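Local coordinates for protein phospholyase (Arthrobacter aurescens, PDB 5G4I) that acts as a pyridoxal-5'-phosphate-dependent phospholyase built on the class-III aminotransferase fold, probably eliminating phosphate from O-phosphoethanolamine, at residues Glu392-Glu396 and Arg397-Ile401; Asn63-His66 and Val67-Asn71; Val74-Ala77 and Ile78-Leu82; Glu101-Leu104 and Ser105-Gly109; Glu156-Thr159 and Gly160-Val163. All coordinates share one frame; numbering follows the deposited sequence.

Interaction 1 (Glu392-Glu396 and Arg397-Ile401)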
loop_
_atom_site.group_PDB
_atom_site.type_symbol
_atom_site.label_atom_id
_atom_site.label_comp_id
_atom_site.label_asym_id
_atom_site.label_seq_id
_atom_site.Cartn_x
_atom_site.Cartn_y
_atom_site.Cartn_z
ATOM N N GLU A 392 22.905 6.861 21.713
ATOM C CA GLU A 392 22.562 8.158 22.290
ATOM C C GLU A 392 23.756 9.140 22.283
ATOM O O GLU A 392 23.564 10.364 22.060
ATOM C CB GLU A 392 22.010 7.936 23.699
ATOM C CG GLU A 392 20.678 7.194 23.742
ATOM C CD GLU A 392 19.432 8.029 23.374
ATOM O OE1 GLU A 392 19.566 9.242 23.236
ATOM O OE2 GLU A 392 18.296 7.399 23.387
ATOM N N ASP A 393 24.970 8.617 22.581
ATOM C CA ASP A 393 26.150 9.456 22.548
ATOM C C ASP A 393 26.454 10.057 21.131
ATOM O O ASP A 393 26.756 11.221 20.922
ATOM C CB ASP A 393 27.392 8.713 23.103
ATOM C CG ASP A 393 28.602 9.628 23.217
ATOM O OD1 ASP A 393 28.522 10.606 23.964
ATOM O OD2 ASP A 393 29.566 9.400 22.572
ATOM N N MET A 394 26.280 9.191 20.123
ATOM C CA MET A 394 26.473 9.634 18.748
ATOM C C MET A 394 25.454 10.713 18.362
ATOM O O MET A 394 25.769 11.699 17.730
ATOM C CB MET A 394 26.366 8.391 17.828
ATOM C CG MET A 394 27.635 7.536 17.859
ATOM S SD MET A 394 29.114 8.283 17.041
ATOM C CE MET A 394 28.779 7.916 15.296
ATOM N N ARG A 395 24.172 10.562 18.805
ATOM C CA ARG A 395 23.191 11.651 18.639
ATOM C C ARG A 395 23.671 12.982 19.241
ATOM O O ARG A 395 23.576 14.016 18.642
ATOM C CB ARG A 395 21.786 11.245 19.187
ATOM C CG ARG A 395 20.730 12.320 19.170
ATOM C CD ARG A 395 19.475 12.079 20.043
ATOM N NE ARG A 395 19.856 11.593 21.382
ATOM C CZ ARG A 395 20.396 12.381 22.344
ATOM N NH1 ARG A 395 20.581 13.687 22.177
ATOM N NH2 ARG A 395 20.698 11.842 23.498
ATOM N N GLU A 396 24.153 12.886 20.526
ATOM C CA GLU A 396 24.680 14.107 21.160
ATOM C C GLU A 396 25.822 14.772 20.379
ATOM O O GLU A 396 25.876 15.984 20.265
ATOM C CB GLU A 396 25.113 13.833 22.632
ATOM C CG GLU A 396 23.923 13.690 23.562
ATOM C CD GLU A 396 23.237 15.037 23.957
ATOM O OE1 GLU A 396 23.868 16.153 23.962
ATOM O OE2 GLU A 396 22.031 15.008 24.258
ATOM N N ARG A 397 26.611 13.917 19.725
ATOM C CA ARG A 397 27.713 14.340 18.843
ATOM C C ARG A 397 27.292 14.802 17.438
ATOM O O ARG A 397 28.094 15.252 16.642
ATOM C CB ARG A 397 28.762 13.197 18.728
ATOM C CG ARG A 397 29.537 12.837 20.039
ATOM C CD ARG A 397 30.331 11.567 19.906
ATOM N NE ARG A 397 31.185 11.298 21.085
ATOM C CZ ARG A 397 32.349 11.911 21.330
ATOM N NH1 ARG A 397 32.898 12.746 20.466
ATOM N NH2 ARG A 397 32.991 11.618 22.466
ATOM N N GLY A 398 25.996 14.738 17.156
ATOM C CA GLY A 398 25.481 15.199 15.884
ATOM C C GLY A 398 25.413 14.108 14.792
ATOM O O GLY A 398 25.481 14.498 13.617
ATOM N N VAL A 399 25.271 12.865 15.172
ATOM C CA VAL A 399 25.245 11.743 14.137
ATOM C C VAL A 399 24.081 10.814 14.460
ATOM O O VAL A 399 23.983 10.283 15.560
ATOM C CB VAL A 399 26.591 10.967 14.036
ATOM C CG1 VAL A 399 26.555 9.973 12.838
ATOM C CG2 VAL A 399 27.778 11.942 13.883
ATOM N N LEU A 400 23.234 10.524 13.448
ATOM C CA LEU A 400 22.099 9.599 13.607
ATOM C C LEU A 400 22.461 8.187 13.124
ATOM O O LEU A 400 22.760 8.013 11.945
ATOM C CB LEU A 400 20.844 10.119 12.814
ATOM C CG LEU A 400 20.418 11.539 13.126
ATOM C CD1 LEU A 400 19.233 11.921 12.205
ATOM C CD2 LEU A 400 20.113 11.709 14.598
ATOM N N ILE A 401 22.475 7.202 14.005
ATOM C CA ILE A 401 22.658 5.796 13.747
ATOM C C ILE A 401 21.621 4.954 14.548
ATOM O O ILE A 401 20.867 5.505 15.359
ATOM C CB ILE A 401 24.111 5.349 14.017
ATOM C CG1 ILE A 401 24.493 5.512 15.501
ATOM C CG2 ILE A 401 25.113 6.004 13.057
ATOM C CD1 ILE A 401 25.728 4.753 15.883
HETATM O O HOH W 1 31.481 10.256 24.664
#
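Asp393 and Arg397 meet one turn apart at the C-terminal end of helix 384-396, where a Schellman motif closes the helix and sends the chain into strand 399-404. Two backbone bonds define the motif. Gly398 N reaches Arg395 O at 2.9 Å, while Val399 N stretches further back to Met394 O, also at 2.9 Å. Gly398 makes the reversal with a positive phi (91°), at which a CB would press on the preceding carbonyl oxygen.

On the flank next to helix 421-436, Arg397 NE donates to Asp393 OD2 at 2.9 Å. This salt bridge lies in the guanidinium plane but is tilted from the carboxylate, the two planes standing 75° apart. Ser434 also bonds Asp393 OD2, and Gln430 takes Arg397 NH1, tying the cap to that helix. A leucine in place of Arg397 would probably leave Asp393 OD2 without its cationic mate and Gln430 without this bond.

Elsewhere on the helix, Arg395 links two acids: NE and NH2 both grip Glu392 OE1, and NH1 holds Glu396 OE2 in a nearly straight bond. Met394 serves the apolar side, its chain bent at chi2 (-70°) and again at chi3. Its CG meets Ile401 CD1 at 3.9 Å, and its terminal CE rests 3.9 Å from Val399 CG1.

Interaction 2 (Asn63-His66 and Val67-Asn71)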
loop_
_atom_site.group_PDB
_atom_site.type_symbol
_atom_site.label_atom_id
_atom_site.label_comp_id
_atom_site.label_asym_id
_atom_site.label_seq_id
_atom_site.Cartn_x
_atom_site.Cartn_y
_atom_site.Cartn_z
ATOM N N ASN A 63 17.507 5.241 4.679
ATOM C CA ASN A 63 17.574 4.786 3.312
ATOM C C ASN A 63 16.404 5.200 2.395
ATOM O O ASN A 63 16.543 5.169 1.148
ATOM C CB ASN A 63 17.716 3.283 3.211
ATOM C CG ASN A 63 16.536 2.517 3.770
ATOM O OD1 ASN A 63 15.707 3.034 4.503
ATOM N ND2 ASN A 63 16.474 1.210 3.385
ATOM N N VAL A 64 15.292 5.690 2.939
ATOM C CA VAL A 64 14.209 6.165 2.136
ATOM C C VAL A 64 14.621 7.382 1.253
ATOM O O VAL A 64 14.316 7.416 0.031
ATOM C CB VAL A 64 12.909 6.396 2.989
ATOM C CG1 VAL A 64 11.875 7.176 2.207
ATOM C CG2 VAL A 64 12.366 5.065 3.478
ATOM N N PRO A 65 15.317 8.433 1.796
ATOM C CA PRO A 65 15.821 9.520 0.973
ATOM C C PRO A 65 17.123 9.127 0.270
ATOM O O PRO A 65 18.215 9.642 0.484
ATOM C CB PRO A 65 16.095 10.640 2.031
ATOM C CG PRO A 65 16.396 9.926 3.223
ATOM C CD PRO A 65 15.522 8.698 3.237
ATOM N N HIS A 66 16.967 8.099 -0.612
ATOM C CA HIS A 66 18.075 7.501 -1.380
ATOM C C HIS A 66 18.997 8.533 -2.057
ATOM O O HIS A 66 20.248 8.358 -2.022
ATOM C CB HIS A 66 17.447 6.614 -2.519
ATOM C CG HIS A 66 18.414 5.691 -3.217
ATOM N ND1 HIS A 66 19.082 4.685 -2.560
ATOM C CD2 HIS A 66 18.777 5.619 -4.526
ATOM C CE1 HIS A 66 19.802 4.016 -3.460
ATOM N NE2 HIS A 66 19.652 4.575 -4.629
ATOM N N VAL A 67 18.434 9.596 -2.655
ATOM C CA VAL A 67 19.210 10.633 -3.334
ATOM C C VAL A 67 19.339 11.954 -2.557
ATOM O O VAL A 67 19.594 13.021 -3.148
ATOM C CB VAL A 67 18.777 10.831 -4.808
ATOM C CG1 VAL A 67 19.075 9.521 -5.613
ATOM C CG2 VAL A 67 17.300 11.169 -4.998
ATOM N N GLY A 68 19.063 11.858 -1.279
ATOM C CA GLY A 68 19.266 12.951 -0.344
ATOM C C GLY A 68 17.975 13.711 0.040
ATOM O O GLY A 68 16.977 13.772 -0.745
ATOM N N HIS A 69 17.944 14.237 1.264
ATOM C CA HIS A 69 16.822 15.061 1.696
ATOM C C HIS A 69 16.595 16.308 0.809
ATOM O O HIS A 69 17.570 16.996 0.426
ATOM C CB HIS A 69 17.062 15.539 3.157
ATOM C CG HIS A 69 17.191 14.419 4.121
ATOM N ND1 HIS A 69 16.120 13.655 4.521
ATOM C CD2 HIS A 69 18.280 13.892 4.760
ATOM C CE1 HIS A 69 16.545 12.722 5.363
ATOM N NE2 HIS A 69 17.858 12.852 5.526
ATOM N N ALA A 70 15.307 16.554 0.480
ATOM C CA ALA A 70 14.951 17.728 -0.322
ATOM C C ALA A 70 15.564 17.835 -1.719
ATOM O O ALA A 70 15.752 18.901 -2.264
ATOM C CB ALA A 70 15.175 19.064 0.505
ATOM N N ASN A 71 15.889 16.649 -2.291
ATOM C CA ASN A 71 16.497 16.617 -3.588
ATOM C C ASN A 71 15.622 17.406 -4.583
ATOM O O ASN A 71 14.412 17.086 -4.808
ATOM C CB ASN A 71 16.683 15.148 -4.090
ATOM C CG ASN A 71 17.348 15.066 -5.433
ATOM O OD1 ASN A 71 16.771 15.544 -6.469
ATOM N ND2 ASN A 71 18.563 14.458 -5.472
#
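Pro65 and His69 lie side by side across a tight reversal in the loop between strand 56-59 and helix 72-82, and their contact is of the CH-pi kind. Pro65 CB stands over one face of the imidazole, 4.2 Å from the centroid of the His69 ring and offset toward the rim. The neighbouring Pro65 CG comes closer to a single atom, meeting His69 CE1 at 3.5 Å. With CG placed beside its own backbone N (chi1 -60°), His69 swings its ring back over the proline, while NE2 is taken by Asp59.

Hydrogen bonds, from backbone and from asparagine side chains, shape the turn. Gly68 N donates to Pro65 O at 3.0 Å, closing a type I beta turn, and a type II turn follows directly from Gly68 to Asn71. Asn71 ND2 reaches back to Val67 O at 2.9 Å in a nearly straight bond lying in the amide plane; its OD1 caps Val74 N at the start of helix 72-82. Asn285 adds two bonds from outside, to Val67 N and Gly68 O.

Packing completes the account. His66 is directed against Phe257, Pro282 and helix 316-331, and His69 touches Leu87 of the second subunit.

A serine at His69 would probably strip the proline ring of its aromatic cover and leave Asp59 without this bond. One face of the imidazole takes a proline methylene while its NE2 is hydrogen-bonded to Asp59, and the histidine thus serves apolar packing and polar bonding at once within a buried, subunit-facing loop.

Interaction 3 (Val74-Ala77 and Ile78-Leu82); sequences VADA and IYQQL
Val74 and Ile78 run side by side and point the same way, one helical turn apart. A first torsion of 179° sets Val74 CG1 opposite the backbone N, beside the carbonyl carbon, which carries it toward the next turn, and Ile78 extends from CG1 to CD1, so that Ile78 CD1 comes to rest 3.9 Å from Val74 CG1. On its way the isoleucine chain passes over the backbone, with Ile78 CG1 3.5 Å from Val74 O. Beyond the pair, Ile78 packs on Ala321 of helix 316-331 and on Leu82 of the second subunit.

Round the helix, Gln80 is laid back along Asp76. Gln80 CG sits 3.3 Å from Asp76 O, and the amide end continues alongside until Gln80 NE2 is 3.8 Å from Asp76 CB. The carboxylate is engaged across the dimer interface, Asp76 OD1 being hydrogen-bonded to Tyr79 OH of the second subunit.

All this is carried by a regular alpha-helix, 72-82, whose repeat of 3.6 residues a turn brings side chains at i and i+4 to the same flank, with each N-H bonded to the carbonyl four residues back. The bonds Ile78 N to Val74 O (3.1 Å) and Gln80 N to Asp76 O (2.9 Å) join exactly the residues whose side chains meet.

Tyr79 behaves differently. Its CB lies 3.5 Å from Ala75 O, but the ring is thrown clear of the first turn (chi1 -177°) and meets Tyr79 of the second subunit, the ring planes inclined at about 35°. Gln81, bent at chi2, bonds Arg95 through OE1 and Val85 O through NE2.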
loop_
_atom_site.group_PDB
_atom_site.type_symbol
_atom_site.label_atom_id
_atom_site.label_comp_id
_atom_site.label_asym_id
_atom_site.label_seq_id
_atom_site.Cartn_x
_atom_site.Cartn_y
_atom_site.Cartn_z
ATOM N N VAL A 74 14.054 15.586 -7.873
ATOM C CA VAL A 74 12.856 14.801 -7.586
ATOM C C VAL A 74 11.614 15.670 -7.317
ATOM O O VAL A 74 10.542 15.449 -7.848
ATOM C CB VAL A 74 13.095 13.798 -6.378
ATOM C CG1 VAL A 74 11.833 13.009 -6.069
ATOM C CG2 VAL A 74 14.229 12.831 -6.700
ATOM N N ALA A 75 11.805 16.741 -6.555
ATOM C CA ALA A 75 10.705 17.635 -6.247
ATOM C C ALA A 75 10.130 18.282 -7.533
ATOM O O ALA A 75 8.903 18.335 -7.715
ATOM C CB ALA A 75 11.162 18.748 -5.310
ATOM N N ASP A 76 11.026 18.753 -8.422
ATOM C CA ASP A 76 10.605 19.387 -9.680
ATOM C C ASP A 76 9.849 18.396 -10.566
ATOM O O ASP A 76 8.806 18.719 -11.217
ATOM C CB ASP A 76 11.828 19.961 -10.424
ATOM C CG ASP A 76 12.366 21.172 -9.752
ATOM O OD1 ASP A 76 11.760 21.812 -8.871
ATOM O OD2 ASP A 76 13.473 21.554 -10.114
ATOM N N ALA A 77 10.338 17.132 -10.667
ATOM C CA ALA A 77 9.681 16.154 -11.525
ATOM C C ALA A 77 8.249 15.856 -11.038
ATOM O O ALA A 77 7.275 15.754 -11.850
ATOM C CB ALA A 77 10.484 14.844 -11.593
ATOM N N ILE A 78 8.081 15.671 -9.737
ATOM C CA ILE A 78 6.767 15.441 -9.162
ATOM C C ILE A 78 5.779 16.616 -9.386
ATOM O O ILE A 78 4.638 16.468 -9.841
ATOM C CB ILE A 78 6.907 15.105 -7.629
ATOM C CG1 ILE A 78 7.536 13.695 -7.460
ATOM C CG2 ILE A 78 5.592 15.250 -6.895
ATOM C CD1 ILE A 78 7.977 13.354 -5.990
ATOM N N TYR A 79 6.259 17.832 -9.075
ATOM C CA TYR A 79 5.427 19.033 -9.226
ATOM C C TYR A 79 5.010 19.277 -10.693
ATOM O O TYR A 79 3.809 19.539 -11.000
ATOM C CB TYR A 79 6.206 20.253 -8.714
ATOM C CG TYR A 79 5.392 21.560 -8.763
ATOM C CD1 TYR A 79 4.246 21.739 -8.005
ATOM C CD2 TYR A 79 5.825 22.598 -9.546
ATOM C CE1 TYR A 79 3.533 22.944 -7.971
ATOM C CE2 TYR A 79 5.089 23.772 -9.616
ATOM C CZ TYR A 79 3.964 23.924 -8.818
ATOM O OH TYR A 79 3.187 25.123 -8.817
ATOM N N GLN A 80 5.964 19.159 -11.651
ATOM C CA GLN A 80 5.616 19.349 -13.080
ATOM C C GLN A 80 4.545 18.361 -13.520
ATOM O O GLN A 80 3.582 18.744 -14.229
ATOM C CB GLN A 80 6.842 19.316 -14.003
ATOM C CG GLN A 80 7.731 20.528 -13.694
ATOM C CD GLN A 80 9.158 20.526 -14.183
ATOM O OE1 GLN A 80 9.423 19.955 -15.176
ATOM N NE2 GLN A 80 10.040 21.308 -13.529
ATOM N N GLN A 81 4.628 17.090 -13.078
ATOM C CA GLN A 81 3.556 16.143 -13.417
ATOM C C GLN A 81 2.253 16.461 -12.724
ATOM O O GLN A 81 1.177 16.260 -13.331
ATOM C CB GLN A 81 3.997 14.706 -13.213
ATOM C CG GLN A 81 3.068 13.660 -13.819
ATOM C CD GLN A 81 2.977 13.705 -15.363
ATOM O OE1 GLN A 81 4.030 13.760 -16.073
ATOM N NE2 GLN A 81 1.769 13.622 -15.886
ATOM N N LEU A 82 2.296 16.963 -11.489
ATOM C CA LEU A 82 1.089 17.348 -10.804
ATOM C C LEU A 82 0.319 18.541 -11.481
ATOM O O LEU A 82 -0.864 18.694 -11.227
ATOM C CB LEU A 82 1.359 17.732 -9.331
ATOM C CG LEU A 82 1.617 16.516 -8.411
ATOM C CD1 LEU A 82 2.314 16.945 -7.085
ATOM C CD2 LEU A 82 0.302 15.786 -8.030
#

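Interaction 4 (Glu101-Leu104 and Ser105-Gly109)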
loop_
_atom_site.group_PDB
_atom_site.type_symbol
_atom_site.label_atom_id
_atom_site.label_comp_id
_atom_site.label_asym_id
_atom_site.label_seq_id
_atom_site.Cartn_x
_atom_site.Cartn_y
_atom_site.Cartn_z
ATOM N N GLU A 101 10.253 0.751 -18.444
ATOM C CA GLU A 101 11.421 0.512 -19.279
ATOM C C GLU A 101 12.757 0.814 -18.543
ATOM O O GLU A 101 13.744 -0.008 -18.602
ATOM C CB GLU A 101 11.322 1.285 -20.622
ATOM C CG GLU A 101 10.225 0.702 -21.518
ATOM C CD GLU A 101 9.955 1.578 -22.739
ATOM O OE1 GLU A 101 10.141 2.821 -22.711
ATOM O OE2 GLU A 101 9.307 1.060 -23.675
ATOM N N ALA A 102 12.821 1.914 -17.825
ATOM C CA ALA A 102 14.028 2.305 -17.115
ATOM C C ALA A 102 14.347 1.317 -15.966
ATOM O O ALA A 102 15.532 0.895 -15.784
ATOM C CB ALA A 102 13.965 3.719 -16.547
ATOM N N LEU A 103 13.324 0.918 -15.194
ATOM C CA LEU A 103 13.565 -0.013 -14.105
ATOM C C LEU A 103 13.948 -1.418 -14.629
ATOM O O LEU A 103 14.897 -2.048 -14.093
ATOM C CB LEU A 103 12.330 -0.024 -13.167
ATOM C CG LEU A 103 12.416 -0.984 -11.974
ATOM C CD1 LEU A 103 13.528 -0.566 -11.021
ATOM C CD2 LEU A 103 11.028 -0.871 -11.260
ATOM N N LEU A 104 13.236 -1.861 -15.667
ATOM C CA LEU A 104 13.522 -3.222 -16.184
ATOM C C LEU A 104 14.888 -3.285 -16.877
ATOM O O LEU A 104 15.498 -4.381 -16.933
ATOM C CB LEU A 104 12.373 -3.686 -17.052
ATOM C CG LEU A 104 11.043 -4.035 -16.337
ATOM C CD1 LEU A 104 9.886 -4.164 -17.303
ATOM C CD2 LEU A 104 11.206 -5.280 -15.449
ATOM N N SER A 105 15.411 -2.159 -17.336
ATOM C CA SER A 105 16.779 -2.132 -17.959
ATOM C C SER A 105 17.860 -2.433 -16.906
ATOM O O SER A 105 19.015 -2.686 -17.220
ATOM C CB SER A 105 17.076 -0.770 -18.622
ATOM O OG SER A 105 17.346 0.299 -17.676
ATOM N N LYS A 106 17.521 -2.343 -15.584
ATOM C CA LYS A 106 18.413 -2.671 -14.464
ATOM C C LYS A 106 18.432 -4.139 -14.080
ATOM O O LYS A 106 19.112 -4.488 -13.076
ATOM C CB LYS A 106 18.059 -1.803 -13.208
ATOM C CG LYS A 106 18.035 -0.326 -13.456
ATOM C CD LYS A 106 19.363 0.204 -13.942
ATOM C CE LYS A 106 19.365 1.745 -13.860
ATOM N NZ LYS A 106 20.605 2.314 -14.465
ATOM N N PHE A 107 17.741 -4.959 -14.863
ATOM C CA PHE A 107 17.633 -6.407 -14.646
ATOM C C PHE A 107 18.088 -7.232 -15.835
ATOM O O PHE A 107 17.975 -6.807 -16.909
ATOM C CB PHE A 107 16.177 -6.829 -14.302
ATOM C CG PHE A 107 15.732 -6.428 -12.919
ATOM C CD1 PHE A 107 15.963 -7.242 -11.874
ATOM C CD2 PHE A 107 15.100 -5.244 -12.706
ATOM C CE1 PHE A 107 15.597 -6.881 -10.617
ATOM C CE2 PHE A 107 14.722 -4.850 -11.447
ATOM C CZ PHE A 107 14.973 -5.676 -10.400
ATOM N N ASP A 108 18.583 -8.428 -15.574
ATOM C CA ASP A 108 19.011 -9.353 -16.632
ATOM C C ASP A 108 18.217 -10.611 -16.663
ATOM O O ASP A 108 17.380 -10.817 -15.891
ATOM C CB ASP A 108 20.310 -10.070 -16.336
ATOM C CG ASP A 108 21.376 -9.258 -16.109
ATOM O OD1 ASP A 108 21.426 -8.182 -16.719
ATOM O OD2 ASP A 108 22.248 -9.796 -15.352
ATOM N N GLY A 109 18.623 -11.499 -17.550
ATOM C CA GLY A 109 17.982 -12.828 -17.567
ATOM C C GLY A 109 16.503 -12.770 -17.963
ATOM O O GLY A 109 16.021 -11.954 -18.719
#
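Glu101, in the last turn of helix 94-104, receives Ser105 N on its carbonyl oxygen at 3.0 Å, while its carboxylate makes a salt bridge with Arg22 of the second subunit. At Ala102 the carbonyl is met by a side chain instead: Ser105 OG donates to Ala102 O at 2.7 Å. The serine hydroxyl is put there by its first torsion (chi1 74°), which sets OG between its own backbone N and carbonyl carbon and folds it back over the helix end. Lys106 CG also passes 3.6 Å from Ala102 O before the chain leaves for Asp330.

Leu103 O is used by Lys106 N at 3.0 Å, with the donor well above the carbonyl plane. Leu103 O also lies at the edge of the Phe107 ring, 3.5 Å from Phe107 CD2, and Leu103 CD1 approaches Phe107 CE2 more loosely. That ring also stacks on Trp265 and packs against strands 276-279 and 290-294. Leu104 closes the series, its carbonyl oxygen accepting from Phe107 N at 3.1 Å. The result is a helix C-terminus unwinding through a type I beta turn, Leu104 to Phe107, toward strand 113-117, an outermost strand of the mixed sheet that also holds 276-279 and 290-294.

Interaction 5 (Glu156-Thr159 and Gly160-Val163); sequences EITT and GLTV
Thr158 faces Leu161 across a bend of the surface loop that joins helix 152-155 to strand 171-174. From its CB, which points toward residues 160-163, the side chain forks. OG1 lies beside the backbone N and turns back along the chain to bond Leu154 O. The methyl branch does the touching: CG2 stands anti to the backbone N, since chi1 to OG1 is -63°, and so extends across the bend. There Thr158 CG2 lies 3.6 Å from Leu161 O. Thr158 CG2 also lies 4.1 Å from both Leu161 CB and the methyl Leu161 CD2. Val163 CG1 is a more distant neighbour, 4.4 Å from Thr158 CG2.

A water spans the bend between two carbonyls, donating to Thr158 O at 3.1 Å and to Leu161 O at 2.8 Å. Thr159 is held separately, its OG1 bonded to Ser143 O and Ser146 N. Leu161 also touches Tyr147, a residue of the pyridoxal-phosphate pocket, and Met307 of the second subunit.

Leu161 N is buried here without a polar partner in the model. The chemistry is divided: the threonine hydroxyl is satisfied locally, bonds to Ser143 and Ser146 fix the bend from outside, and between the two halves themselves the link is methyl packing plus one bridging water, with no direct polar bond.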
loop_
_atom_site.group_PDB
_atom_site.type_symbol
_atom_site.label_atom_id
_atom_site.label_comp_id
_atom_site.label_asym_id
_atom_site.label_seq_id
_atom_site.Cartn_x
_atom_site.Cartn_y
_atom_site.Cartn_z
ATOM N N GLU A 156 1.792 -13.688 9.670
ATOM C CA GLU A 156 1.859 -15.135 9.932
ATOM C C GLU A 156 3.234 -15.744 9.717
ATOM O O GLU A 156 3.448 -16.920 10.153
ATOM C CB GLU A 156 0.792 -15.869 9.093
ATOM C CG GLU A 156 -0.666 -15.543 9.510
ATOM C CD GLU A 156 -1.715 -16.136 8.589
ATOM O OE1 GLU A 156 -1.377 -16.681 7.526
ATOM O OE2 GLU A 156 -2.919 -15.919 8.828
ATOM N N ILE A 157 4.139 -15.052 8.986
ATOM C CA ILE A 157 5.490 -15.604 8.724
ATOM C C ILE A 157 6.561 -14.840 9.491
ATOM O O ILE A 157 7.741 -15.137 9.371
ATOM C CB ILE A 157 5.804 -15.653 7.199
ATOM C CG1 ILE A 157 6.190 -14.264 6.633
ATOM C CG2 ILE A 157 4.690 -16.288 6.419
ATOM C CD1 ILE A 157 6.549 -14.224 5.160
ATOM N N THR A 158 6.185 -13.780 10.276
ATOM C CA THR A 158 7.128 -12.878 10.928
ATOM C C THR A 158 7.827 -13.500 12.156
ATOM O O THR A 158 7.146 -13.985 13.070
ATOM C CB THR A 158 6.425 -11.570 11.340
ATOM O OG1 THR A 158 5.946 -10.877 10.153
ATOM C CG2 THR A 158 7.316 -10.642 12.083
ATOM N N THR A 159 9.193 -13.442 12.194
ATOM C CA THR A 159 9.999 -14.002 13.280
ATOM C C THR A 159 10.841 -12.931 14.009
ATOM O O THR A 159 11.304 -13.222 15.177
ATOM C CB THR A 159 10.874 -15.101 12.753
ATOM O OG1 THR A 159 11.731 -14.564 11.724
ATOM C CG2 THR A 159 10.058 -16.282 12.226
ATOM N N GLY A 160 11.086 -11.757 13.442
ATOM C CA GLY A 160 12.008 -10.774 13.988
ATOM C C GLY A 160 11.382 -9.583 14.625
ATOM O O GLY A 160 12.100 -8.613 15.025
ATOM N N LEU A 161 10.073 -9.605 14.765
ATOM C CA LEU A 161 9.342 -8.531 15.400
ATOM C C LEU A 161 8.098 -9.127 16.107
ATOM O O LEU A 161 7.606 -10.207 15.687
ATOM C CB LEU A 161 9.026 -7.565 14.181
ATOM C CG LEU A 161 8.103 -6.470 14.173
ATOM C CD1 LEU A 161 8.512 -5.309 13.294
ATOM C CD2 LEU A 161 6.723 -6.997 13.828
ATOM N N THR A 162 7.578 -8.465 17.184
ATOM C CA THR A 162 6.442 -9.012 17.909
ATOM C C THR A 162 5.089 -8.768 17.146
ATOM O O THR A 162 4.744 -7.615 16.809
ATOM C CB THR A 162 6.344 -8.334 19.308
ATOM O OG1 THR A 162 7.487 -8.711 20.021
ATOM C CG2 THR A 162 5.093 -8.854 20.078
ATOM N N VAL A 163 4.357 -9.864 16.908
ATOM C CA VAL A 163 2.990 -9.828 16.384
ATOM C C VAL A 163 2.059 -10.760 17.208
ATOM O O VAL A 163 2.573 -11.700 17.866
ATOM C CB VAL A 163 2.921 -10.207 14.872
ATOM C CG1 VAL A 163 3.652 -9.201 14.015
ATOM C CG2 VAL A 163 3.382 -11.635 14.602
HETATM O O HOH W 2 7.533 -12.956 16.017
#

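How the interactions relate
Along the chain the order is interaction 2, 3, 4, 5 and then 1, all within the class-III aminotransferase fold. Interactions 2 and 3 are neighbours: the loop of 63-71 leads into helix 72-82, and Val67 CG2 packs on Val74 CG2 at 3.9 Å. Helix 94-104, which ends in interaction 4, is the next helix, its contact centred about 24 Å from that of interaction 3. Interaction 5, before strand 171-174, is centred about 29 Å from interaction 2, across the chain's centre. Interaction 1, feeding strand 399-404, is centred about 38 Å from interaction 4. All five reach the second subunit, interaction 1 through Leu400 alone, so these local turns and caps probably help to shape the dimer interface.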